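Local coordinates for protein aminoglycoside phosphotransferase (Mycobacterium smegmatis, PDB 6EF6) that phosphorylates (S)-1-amino-2-propanol as a kinase associated with the aminoacetone utilization microcompartment, at residues Gly188-Ala193 against Leu313-Met318; Thr201-Arg206 against Gly337-Ala342; Asp231-Asn236 against Ala268-Glu273; Tyr261-Gly266 against Val307-Leu312. One frame throughout, in Å; residues are numbered along the deposited sequence.

Contact 1 of 4, residues Gly188-Ala193 against Leu313-Met318; sequences GRWQDA and LLLAWM. With NA (sodium ion), chain E; JFN ((2R)-1-methoxypropan-2-amine), chain C.
A short 3-10 turn, residues 190-192, in the loop leading to helix 198-218 packs against helix 303-320, where the methyl group of Ala316 meets the backbone at Trp190. Ala316 CB lies 3.4 Å from Gly188 O and 3.6 Å from Trp190 N. A side chain this small suits a place where the two backbones approach to 3.8 Å between Trp190 CA and Ala316 CA. One step back on the helix, Leu315 spreads its branches beside the loop: CD1 lies 3.9 Å from Ala193 CB, and CG rests on Trp190 CB. A water links the backbones, donating to Arg189 O (2.8 Å) and to Ala316 O (3.0 Å). The turn joins the loop before helix 198-218 to helix 303-320 of the helical lobe, in this kinase of the aminoglycoside-phosphotransferase type. Trp190 holds CG between its backbone N and carbonyl carbon (chi1 61°), which carries the indole away from 313-318 toward helix 198-218; NE1 is bonded there to Gln208, and the amide carbon CD of Gln191 sits over the ring centre. On the far side of the turn, Gln191 O binds a sodium ion at 2.2 Å, together with Val196 O and waters. Trp317, its CB directed away from the loop, offers one indole face to the bound (2R)-1-methoxypropan-2-amine.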
# COMPACT_ATOMS: atom_id res chain seq x y z
N GLY A 188 10.02 7.71 -8.79
CA GLY A 188 11.14 7.80 -9.72
C GLY A 188 10.97 6.86 -10.90
O GLY A 188 9.95 6.22 -11.10
N ARG A 189 12.03 6.78 -11.70
CA ARG A 189 12.01 5.99 -12.94
C ARG A 189 12.57 4.60 -12.70
O ARG A 189 13.71 4.48 -12.22
CB ARG A 189 12.89 6.69 -14.00
CG ARG A 189 12.31 8.02 -14.52
CD ARG A 189 13.19 8.79 -15.52
NE ARG A 189 13.73 8.04 -16.66
CZ ARG A 189 13.08 7.77 -17.79
NH1 ARG A 189 11.81 8.17 -17.97
NH2 ARG A 189 13.71 7.09 -18.73
N TRP A 190 11.83 3.57 -13.09
CA TRP A 190 12.39 2.21 -13.01
C TRP A 190 13.61 2.08 -13.90
O TRP A 190 14.54 1.30 -13.60
CB TRP A 190 11.32 1.16 -13.37
CG TRP A 190 10.77 1.28 -14.77
CD1 TRP A 190 9.61 1.91 -15.14
CD2 TRP A 190 11.35 0.81 -15.99
NE1 TRP A 190 9.45 1.84 -16.50
CE2 TRP A 190 10.50 1.16 -17.05
CE3 TRP A 190 12.54 0.12 -16.27
CZ2 TRP A 190 10.80 0.89 -18.36
CZ3 TRP A 190 12.84 -0.18 -17.54
CH2 TRP A 190 11.98 0.20 -18.59
N GLN A 191 13.70 2.90 -14.95
CA GLN A 191 14.82 2.88 -15.86
C GLN A 191 16.13 3.22 -15.18
O GLN A 191 17.20 2.83 -15.70
CB GLN A 191 14.61 3.84 -17.02
CG GLN A 191 13.46 3.47 -17.93
CD GLN A 191 12.15 4.15 -17.58
OE1 GLN A 191 11.87 4.46 -16.42
NE2 GLN A 191 11.35 4.38 -18.60
N ASP A 192 16.08 3.93 -14.05
CA ASP A 192 17.27 4.37 -13.35
C ASP A 192 17.72 3.42 -12.24
O ASP A 192 18.77 3.69 -11.64
CB ASP A 192 17.01 5.77 -12.74
CG ASP A 192 16.88 6.86 -13.79
OD1 ASP A 192 17.46 6.75 -14.89
OD2 ASP A 192 16.15 7.84 -13.51
N ALA A 193 17.06 2.29 -12.07
CA ALA A 193 17.45 1.35 -11.03
C ALA A 193 18.73 0.63 -11.43
O ALA A 193 18.96 0.34 -12.59
CB ALA A 193 16.34 0.33 -10.81
N LEU A 313 6.73 -0.28 -10.61
CA LEU A 313 6.75 0.68 -9.54
C LEU A 313 7.73 0.32 -8.44
O LEU A 313 8.41 1.18 -7.89
CB LEU A 313 5.36 0.91 -8.98
CG LEU A 313 4.48 1.85 -9.77
CD1 LEU A 313 3.02 1.63 -9.40
CD2 LEU A 313 4.89 3.33 -9.59
N LEU A 314 7.71 -0.95 -8.01
CA LEU A 314 8.62 -1.39 -6.96
C LEU A 314 10.07 -1.43 -7.41
O LEU A 314 10.97 -1.21 -6.60
CB LEU A 314 8.16 -2.73 -6.38
CG LEU A 314 6.83 -2.68 -5.64
CD1 LEU A 314 6.47 -4.09 -5.18
CD2 LEU A 314 6.86 -1.72 -4.48
N LEU A 315 10.31 -1.69 -8.69
CA LEU A 315 11.67 -1.57 -9.21
C LEU A 315 12.16 -0.12 -9.17
O LEU A 315 13.28 0.14 -8.75
CB LEU A 315 11.66 -2.11 -10.64
CG LEU A 315 12.98 -2.10 -11.41
CD1 LEU A 315 14.11 -2.85 -10.68
CD2 LEU A 315 12.78 -2.72 -12.80
N ALA A 316 11.26 0.82 -9.50
CA ALA A 316 11.59 2.24 -9.33
C ALA A 316 11.87 2.56 -7.88
O ALA A 316 12.86 3.24 -7.57
CB ALA A 316 10.43 3.06 -9.85
N TRP A 317 10.98 2.12 -6.98
CA TRP A 317 11.20 2.38 -5.55
C TRP A 317 12.54 1.82 -5.10
O TRP A 317 13.31 2.49 -4.38
CB TRP A 317 10.03 1.77 -4.78
CG TRP A 317 10.08 2.02 -3.35
CD1 TRP A 317 9.59 3.12 -2.69
CD2 TRP A 317 10.67 1.18 -2.38
NE1 TRP A 317 9.85 3.00 -1.34
CE2 TRP A 317 10.52 1.82 -1.12
CE3 TRP A 317 11.32 -0.05 -2.43
CZ2 TRP A 317 10.99 1.26 0.06
CZ3 TRP A 317 11.78 -0.61 -1.25
CH2 TRP A 317 11.61 0.05 -0.02
N MET A 318 12.83 0.57 -5.46
CA MET A 318 14.12 -0.04 -5.13
C MET A 318 15.27 0.80 -5.64
O MET A 318 16.23 1.04 -4.90
CB MET A 318 14.21 -1.43 -5.74
CG MET A 318 13.60 -2.46 -4.91
SD MET A 318 14.28 -4.08 -5.37
CE MET A 318 13.15 -5.06 -4.38
NA NA E . 19.12 2.18 -16.58
C07 JFN C . 8.74 -1.21 1.47
C08 JFN C . 6.85 0.91 -0.91
C09 JFN C . 7.26 -0.26 -0.02
C15 JFN C . 5.44 0.68 -1.41
N04 JFN C . 6.80 2.13 -0.14
O02 JFN C . 8.58 -0.29 0.42
O HOH W 1 14.76 4.13 -9.65
O HOH W 2 19.26 4.94 -16.59
O HOH W 3 20.15 2.02 -14.49
O HOH W 4 18.02 2.28 -18.58

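Contact 2 of 4, residues Thr201-Arg206 against Gly337-Ala342; sequences TALLTR and GSCALA
Leu204 reaches into the surface of helix 325-347 and makes the close part of this contact. Its CD2 branch lies 3.6 Å from Ser338 O and 3.8 Å from Ser338 CB, and the same methyl is 3.9 Å from Ala342 CB, one helical turn further on. With CG anti to the carbonyl carbon (chi1 -63°), the leucine sends its branched end across to the other helix, and Leu204 CG comes to rest 4.0 Å from Cys339 SG. The partners suit this role: alanine and serine keep the helix surface low, and the thiol fills space as an apolar group. Ser338 has its hydroxyl occupied, bonded to Tyr334 O one turn back and to Arg311 NE of helix 303-320, so a buried polar side chain can stand beside a leucine methyl. Ala342 CB also touches the backbone, at Leu203 O.

Toward the solvent the packing thins. Leu203 and Cys339 are both partly exposed and meet most closely at Leu203 CD1 to Cys339 CB, 4.0 Å. Cys339 is also touched by Glu200, one turn before Leu204 on helix 198-218. The short axes approach to 8.9 Å with their directions 48° apart, an inclined helix-helix packing of small and aliphatic residues that belongs to the helical C-terminal lobe of the phosphotransferase fold.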
# COMPACT_ATOMS: atom_id res chain seq x y z
N THR A 201 16.24 -2.75 -20.22
CA THR A 201 15.39 -1.61 -20.55
C THR A 201 14.62 -1.88 -21.83
O THR A 201 13.47 -1.48 -21.96
CB THR A 201 16.23 -0.36 -20.66
OG1 THR A 201 16.91 -0.06 -19.43
CG2 THR A 201 15.35 0.82 -21.00
N ALA A 202 15.17 -2.62 -22.77
CA ALA A 202 14.43 -3.01 -23.97
C ALA A 202 13.23 -3.89 -23.62
O ALA A 202 12.11 -3.62 -24.07
CB ALA A 202 15.36 -3.69 -24.96
N LEU A 203 13.45 -4.98 -22.87
CA LEU A 203 12.34 -5.88 -22.49
C LEU A 203 11.29 -5.15 -21.68
O LEU A 203 10.09 -5.26 -21.95
CB LEU A 203 12.88 -7.05 -21.66
CG LEU A 203 13.42 -8.22 -22.47
CD1 LEU A 203 14.13 -9.17 -21.56
CD2 LEU A 203 12.25 -8.95 -23.08
N LEU A 204 11.72 -4.38 -20.70
CA LEU A 204 10.81 -3.75 -19.77
C LEU A 204 10.05 -2.63 -20.46
O LEU A 204 8.88 -2.40 -20.18
CB LEU A 204 11.49 -3.25 -18.50
CG LEU A 204 12.11 -4.38 -17.64
CD1 LEU A 204 13.00 -3.80 -16.59
CD2 LEU A 204 11.07 -5.24 -17.02
N THR A 205 10.69 -1.86 -21.38
CA THR A 205 10.00 -0.80 -22.11
C THR A 205 8.97 -1.38 -23.05
O THR A 205 7.86 -0.86 -23.15
CB THR A 205 10.96 0.10 -22.89
OG1 THR A 205 11.84 0.75 -21.98
CG2 THR A 205 10.19 1.22 -23.67
N ARG A 206 9.27 -2.50 -23.72
CA ARG A 206 8.27 -3.07 -24.62
C ARG A 206 7.05 -3.53 -23.86
O ARG A 206 5.93 -3.29 -24.28
CB ARG A 206 8.93 -4.23 -25.37
CG ARG A 206 8.15 -4.70 -26.61
CD ARG A 206 8.16 -3.59 -27.66
NE ARG A 206 7.68 -4.02 -28.98
CZ ARG A 206 6.93 -3.27 -29.79
NH1 ARG A 206 6.60 -2.03 -29.44
NH2 ARG A 206 6.54 -3.72 -30.98
N GLY A 337 14.18 -10.62 -12.39
CA GLY A 337 12.85 -11.24 -12.30
C GLY A 337 11.79 -10.39 -13.00
O GLY A 337 10.86 -10.95 -13.60
N SER A 338 11.97 -9.08 -13.04
CA SER A 338 11.03 -8.22 -13.76
C SER A 338 11.10 -8.51 -15.25
O SER A 338 10.06 -8.49 -15.95
CB SER A 338 11.35 -6.76 -13.50
OG SER A 338 11.35 -6.42 -12.11
N CYS A 339 12.30 -8.77 -15.77
CA CYS A 339 12.47 -9.11 -17.17
C CYS A 339 11.82 -10.45 -17.52
O CYS A 339 11.25 -10.60 -18.62
CB CYS A 339 13.95 -9.11 -17.55
SG CYS A 339 14.69 -7.47 -17.55
N ALA A 340 11.95 -11.45 -16.65
CA ALA A 340 11.28 -12.72 -16.86
C ALA A 340 9.77 -12.53 -16.95
O ALA A 340 9.12 -13.11 -17.84
CB ALA A 340 11.69 -13.72 -15.78
N LEU A 341 9.21 -11.72 -16.05
CA LEU A 341 7.79 -11.40 -16.10
C LEU A 341 7.45 -10.67 -17.40
O LEU A 341 6.42 -10.96 -18.04
CB LEU A 341 7.42 -10.59 -14.88
CG LEU A 341 7.45 -11.36 -13.56
CD1 LEU A 341 7.33 -10.41 -12.40
CD2 LEU A 341 6.37 -12.46 -13.51
N ALA A 342 8.27 -9.70 -17.80
CA ALA A 342 8.03 -8.94 -19.02
C ALA A 342 7.98 -9.86 -20.24
O ALA A 342 7.12 -9.68 -21.11
CB ALA A 342 9.09 -7.88 -19.18

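Contact 3 of 4, residues Asp231-Asn236 against Ala268-Glu273; sequences DLRLAN and AVSFIE. With NA (sodium ion), chain D.
Van der Waals packing comes first: the aliphatic part of Arg233 lies along Ser270, with Arg233 CG 3.3 Å from Ser270 OG and its CD close to Ser270 CB. Ser270 is short enough to fit beneath the chain, and its hydroxyl is taken up by Thr267 O and by Arg310 NE. Ala268, with only a methyl to house, brings its backbone against Leu232, and the CA-H of Ala268 points at Leu232 O (CA to O 3.3 Å).

Water supplies the polar link between the segments. It accepts from Leu234 N at 2.8 Å and donates to Ala268 O at 2.6 Å, joining two backbone groups too far apart to meet directly.

The residues from His229 to Asn236 match the H-x-D-x-x-x-x-N catalytic-loop pattern shared by aminoglycoside phosphotransferases and protein kinases, and the loop is braced from within by charge. Bent at chi3 (-80°), Arg233 turns back to grip Asp231 side-on: NE reaches OD1 at 2.8 Å and NH2 reaches OD2 at 2.9 Å, both on the syn side of the carboxylate. This grip, like the packing on Ser270, is that of one of two modelled conformers of Arg233.

A side-chain hydrogen bond spans the loop: Asn236 ND2 donates almost straight to Asp231 O (2.8 Å, 168° at the hydrogen) and lies in the carbonyl plane. In the metal shell, Asp231 OD2 binds a sodium ion at 2.2 Å, with three waters and Asp252 as the other ligands.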
# COMPACT_ATOMS: atom_id res chain seq x y z
N ASP A 231 -1.92 -0.17 -1.12
CA ASP A 231 -0.80 -0.91 -0.51
C ASP A 231 -1.30 -2.13 0.24
O ASP A 231 -0.92 -2.38 1.40
CB ASP A 231 0.13 -0.02 0.33
CG ASP A 231 1.48 -0.69 0.58
OD1 ASP A 231 1.87 -1.64 -0.13
OD2 ASP A 231 2.11 -0.27 1.59
N LEU A 232 -2.14 -2.92 -0.42
CA LEU A 232 -2.80 -4.07 0.21
C LEU A 232 -1.98 -5.35 0.08
O LEU A 232 -2.43 -6.40 -0.40
CB LEU A 232 -4.19 -4.23 -0.37
CG LEU A 232 -5.21 -3.18 0.10
CD1 LEU A 232 -6.52 -3.28 -0.71
CD2 LEU A 232 -5.47 -3.28 1.58
N ARG A 233 -0.76 -5.21 0.56
CA ARG A 233 0.14 -6.33 0.81
C ARG A 233 -0.33 -7.14 2.01
O ARG A 233 -0.94 -6.60 2.93
CB ARG A 233 1.51 -5.80 1.20
CG ARG A 233 2.20 -5.17 0.08
CD ARG A 233 3.59 -4.71 0.47
NE ARG A 233 3.57 -3.44 1.19
CZ ARG A 233 3.94 -3.26 2.46
NH1 ARG A 233 4.35 -4.27 3.21
NH2 ARG A 233 3.89 -2.04 3.00
N LEU A 234 -0.01 -8.45 2.04
CA LEU A 234 -0.39 -9.27 3.17
C LEU A 234 0.08 -8.68 4.50
O LEU A 234 -0.62 -8.76 5.50
CB LEU A 234 0.18 -10.68 2.96
CG LEU A 234 -0.41 -11.53 1.83
CD1 LEU A 234 0.58 -12.66 1.45
CD2 LEU A 234 -1.73 -12.12 2.19
N ALA A 235 1.29 -8.08 4.50
CA ALA A 235 1.86 -7.53 5.72
C ALA A 235 1.04 -6.39 6.31
O ALA A 235 1.22 -6.09 7.48
CB ALA A 235 3.26 -6.99 5.41
N ASN A 236 0.17 -5.76 5.51
CA ASN A 236 -0.66 -4.65 6.00
C ASN A 236 -2.03 -5.11 6.50
O ASN A 236 -2.90 -4.26 6.78
CB ASN A 236 -0.80 -3.59 4.92
CG ASN A 236 0.41 -2.69 4.86
OD1 ASN A 236 1.18 -2.61 5.82
ND2 ASN A 236 0.61 -2.02 3.76
N ALA A 268 -1.12 -6.81 -3.71
CA ALA A 268 -1.19 -8.04 -2.93
C ALA A 268 0.04 -8.91 -3.10
O ALA A 268 0.39 -9.66 -2.19
CB ALA A 268 -2.43 -8.81 -3.36
N VAL A 269 0.68 -8.87 -4.28
CA VAL A 269 1.84 -9.70 -4.56
C VAL A 269 3.12 -8.87 -4.62
O VAL A 269 4.14 -9.30 -5.20
CB VAL A 269 1.63 -10.56 -5.80
CG1 VAL A 269 0.55 -11.63 -5.52
CG2 VAL A 269 1.23 -9.76 -7.00
N SER A 270 3.15 -7.77 -3.88
CA SER A 270 4.32 -6.89 -3.83
C SER A 270 5.56 -7.69 -3.48
O SER A 270 5.60 -8.39 -2.44
CB SER A 270 4.16 -5.82 -2.77
OG SER A 270 3.14 -4.89 -3.08
N PHE A 271 6.60 -7.54 -4.31
CA PHE A 271 7.93 -8.13 -4.12
C PHE A 271 8.02 -9.64 -4.40
O PHE A 271 9.13 -10.19 -4.44
CB PHE A 271 8.54 -7.84 -2.74
CG PHE A 271 8.74 -6.38 -2.49
CD1 PHE A 271 9.67 -5.65 -3.21
CD2 PHE A 271 7.94 -5.71 -1.57
CE1 PHE A 271 9.87 -4.28 -2.99
CE2 PHE A 271 8.13 -4.34 -1.36
CZ PHE A 271 9.05 -3.65 -2.07
N ILE A 272 6.89 -10.29 -4.62
CA ILE A 272 6.78 -11.72 -4.80
C ILE A 272 6.10 -12.06 -6.14
O ILE A 272 5.63 -13.18 -6.33
CB ILE A 272 6.12 -12.44 -3.59
CG1 ILE A 272 4.72 -11.91 -3.29
CG2 ILE A 272 6.99 -12.33 -2.37
CD1 ILE A 272 3.99 -12.68 -2.15
N GLU A 273 6.08 -11.08 -7.06
CA GLU A 273 5.39 -11.21 -8.34
C GLU A 273 5.94 -12.33 -9.19
O GLU A 273 5.24 -12.84 -10.06
CB GLU A 273 5.43 -9.88 -9.11
CG GLU A 273 4.93 -8.67 -8.33
CD GLU A 273 5.96 -7.91 -7.48
OE1 GLU A 273 7.10 -8.42 -7.33
OE2 GLU A 273 5.59 -6.86 -6.97
NA NA D . 2.90 1.58 2.51
O HOH W 5 1.68 -9.49 0.04
O HOH W 6 1.10 2.84 2.31
O HOH W 7 3.69 3.26 4.15
O HOH W 8 3.98 2.39 0.99

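Contact 4 of 4, residues Tyr261-Gly266 against Val307-Leu312; sequences YFYDFG and VFLRRL
The phenol of Tyr263 and the guanidinium of Arg310 meet with their planes 74° apart, the hydroxyl sitting at the guanidinium edge near its plane. Arg310 NH1 donates to Tyr263 OH over 3.0 Å, a bent bond with 139° at the hydrogen. Leu309 CD2 approaches the same ring obliquely, 3.8 Å from Tyr263 CD1, and the two side chains cross at about a right angle. The Phe265 ring is likewise met at a slant, by Val307 CG2, which stands 3.5 Å from Phe265 CE2; Trp285 packs edge-to-face with this phenylalanine.

The backbones touch at Gly266. Lacking a side chain, it lets its CA come within 3.9 Å of Val307 CA, and its O lies 3.4 Å from Arg310 CG. Arg310 holds CG anti to its backbone N, and the bend at chi2 (62°) leads the aliphatic part past the glycine carbonyl before the head reaches the tyrosine. Although residues 264-266 read Asp-Phe-Gly, Asp264 here bonds His158 and Ala230 N, and it is Asp252 that shares a sodium ion with Asp231.

Arg310 also lines the pocket of the bound amine. Its three nitrogens are all engaged, NH1 by Tyr263, NE by Ser270 and NH2 by Asp231; this buried network fixes the rotation of the guanidinium, and the carboxylate of Asp231 probably offsets part of its positive charge.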
# COMPACT_ATOMS: atom_id res chain seq x y z
N TYR A 261 -9.07 0.12 -9.53
CA TYR A 261 -9.43 -0.80 -8.45
C TYR A 261 -8.53 -2.04 -8.43
O TYR A 261 -8.05 -2.46 -7.37
CB TYR A 261 -10.91 -1.20 -8.51
CG TYR A 261 -11.84 -0.06 -8.17
CD1 TYR A 261 -11.82 0.53 -6.94
CD2 TYR A 261 -12.69 0.45 -9.10
CE1 TYR A 261 -12.69 1.61 -6.64
CE2 TYR A 261 -13.55 1.51 -8.83
CZ TYR A 261 -13.50 2.10 -7.58
OH TYR A 261 -14.38 3.16 -7.32
N PHE A 262 -8.33 -2.67 -9.58
CA PHE A 262 -7.56 -3.91 -9.61
C PHE A 262 -6.06 -3.74 -9.52
O PHE A 262 -5.33 -4.73 -9.36
CB PHE A 262 -8.11 -4.84 -10.70
CG PHE A 262 -9.50 -5.28 -10.35
CD1 PHE A 262 -9.65 -6.19 -9.31
CD2 PHE A 262 -10.62 -4.78 -10.93
CE1 PHE A 262 -10.90 -6.57 -8.89
CE2 PHE A 262 -11.88 -5.15 -10.48
CZ PHE A 262 -12.00 -6.04 -9.48
N TYR A 263 -5.55 -2.50 -9.51
CA TYR A 263 -4.18 -2.31 -9.08
C TYR A 263 -3.98 -2.83 -7.66
O TYR A 263 -2.90 -3.28 -7.33
CB TYR A 263 -3.82 -0.82 -9.20
CG TYR A 263 -2.47 -0.45 -8.61
CD1 TYR A 263 -1.28 -1.00 -9.09
CD2 TYR A 263 -2.38 0.42 -7.56
CE1 TYR A 263 -0.07 -0.69 -8.52
CE2 TYR A 263 -1.15 0.76 -6.98
CZ TYR A 263 -0.01 0.19 -7.48
OH TYR A 263 1.20 0.52 -6.91
N ASP A 264 -5.02 -2.81 -6.81
CA ASP A 264 -4.87 -3.39 -5.48
C ASP A 264 -4.43 -4.86 -5.53
O ASP A 264 -3.69 -5.32 -4.62
CB ASP A 264 -6.17 -3.24 -4.68
CG ASP A 264 -6.38 -1.88 -4.09
OD1 ASP A 264 -5.42 -1.16 -3.77
OD2 ASP A 264 -7.58 -1.55 -3.89
N PHE A 265 -4.82 -5.61 -6.58
CA PHE A 265 -4.31 -6.98 -6.68
C PHE A 265 -2.80 -7.01 -6.94
O PHE A 265 -2.06 -7.84 -6.38
CB PHE A 265 -5.01 -7.84 -7.77
CG PHE A 265 -4.36 -9.17 -7.89
CD1 PHE A 265 -4.45 -10.08 -6.84
CD2 PHE A 265 -3.65 -9.51 -9.04
CE1 PHE A 265 -3.79 -11.29 -6.89
CE2 PHE A 265 -3.00 -10.75 -9.12
CZ PHE A 265 -3.09 -11.65 -8.05
N GLY A 266 -2.29 -6.14 -7.81
CA GLY A 266 -0.84 -6.05 -7.94
C GLY A 266 -0.16 -5.80 -6.63
O GLY A 266 0.88 -6.40 -6.33
N VAL A 307 -0.29 -6.61 -11.90
CA VAL A 307 0.92 -7.17 -11.29
C VAL A 307 2.15 -6.52 -11.91
O VAL A 307 3.09 -6.15 -11.20
CB VAL A 307 0.94 -8.72 -11.38
CG1 VAL A 307 2.25 -9.26 -10.88
CG2 VAL A 307 -0.22 -9.32 -10.63
N PHE A 308 2.18 -6.43 -13.23
CA PHE A 308 3.34 -5.86 -13.92
C PHE A 308 3.51 -4.36 -13.63
O PHE A 308 4.63 -3.90 -13.42
CB PHE A 308 3.28 -6.17 -15.41
CG PHE A 308 4.57 -5.83 -16.09
CD1 PHE A 308 5.73 -6.54 -15.80
CD2 PHE A 308 4.69 -4.78 -16.99
CE1 PHE A 308 6.93 -6.19 -16.39
CE2 PHE A 308 5.92 -4.47 -17.59
CZ PHE A 308 7.01 -5.18 -17.27
N LEU A 309 2.41 -3.63 -13.51
CA LEU A 309 2.47 -2.23 -13.08
C LEU A 309 3.12 -2.12 -11.71
O LEU A 309 4.02 -1.30 -11.47
CB LEU A 309 1.05 -1.63 -13.07
CG LEU A 309 0.94 -0.20 -12.57
CD1 LEU A 309 1.82 0.78 -13.29
CD2 LEU A 309 -0.51 0.30 -12.58
N ARG A 310 2.66 -2.95 -10.76
CA ARG A 310 3.27 -2.93 -9.41
C ARG A 310 4.76 -3.27 -9.47
O ARG A 310 5.56 -2.67 -8.76
CB ARG A 310 2.52 -3.91 -8.48
CG ARG A 310 3.03 -3.94 -7.08
CD ARG A 310 2.87 -2.58 -6.39
NE ARG A 310 3.01 -2.68 -4.93
CZ ARG A 310 2.83 -1.73 -4.05
NH1 ARG A 310 2.59 -0.48 -4.49
NH2 ARG A 310 2.95 -1.95 -2.74
N ARG A 311 5.11 -4.28 -10.28
CA ARG A 311 6.50 -4.68 -10.41
C ARG A 311 7.38 -3.52 -10.84
O ARG A 311 8.45 -3.29 -10.27
CB ARG A 311 6.61 -5.79 -11.42
CG ARG A 311 8.00 -6.45 -11.49
CD ARG A 311 8.27 -7.35 -10.28
NE ARG A 311 9.60 -7.95 -10.34
CZ ARG A 311 10.02 -8.99 -9.63
NH1 ARG A 311 9.15 -9.60 -8.82
NH2 ARG A 311 11.22 -9.46 -9.77
N LEU A 312 6.97 -2.76 -11.87
CA LEU A 312 7.78 -1.63 -12.34
C LEU A 312 7.86 -0.56 -11.28
O LEU A 312 8.90 0.05 -11.10
CB LEU A 312 7.23 -1.07 -13.65
CG LEU A 312 7.33 -1.97 -14.87
CD1 LEU A 312 6.69 -1.24 -16.09
CD2 LEU A 312 8.78 -2.27 -15.14

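Helix 303-320 supplies one side of contacts 1 and 4, whose centres lie 14 Å apart, and its next neighbour in the chain, helix 325-347, carries contact 2. Contacts 1 and 2 meet where Trp190 CH2 approaches Leu204 CB to 3.5 Å. Contacts 3 and 4, 10 Å apart between centres, are tied by two salt bridges of 2.8 Å: Arg310 NH2 to Asp231 OD1 and Arg311 NH1 to Glu273 OE1. Around the bound (2R)-1-methoxypropan-2-amine, Trp317 of contact 1 and Arg310 of contact 4 form the pocket with Glu53 and Trp187, while the Arg233 side chain of contact 3 stands about 5 Å away. Contact 2 lies farther out, its centre about 23 Å from the centre of the chain.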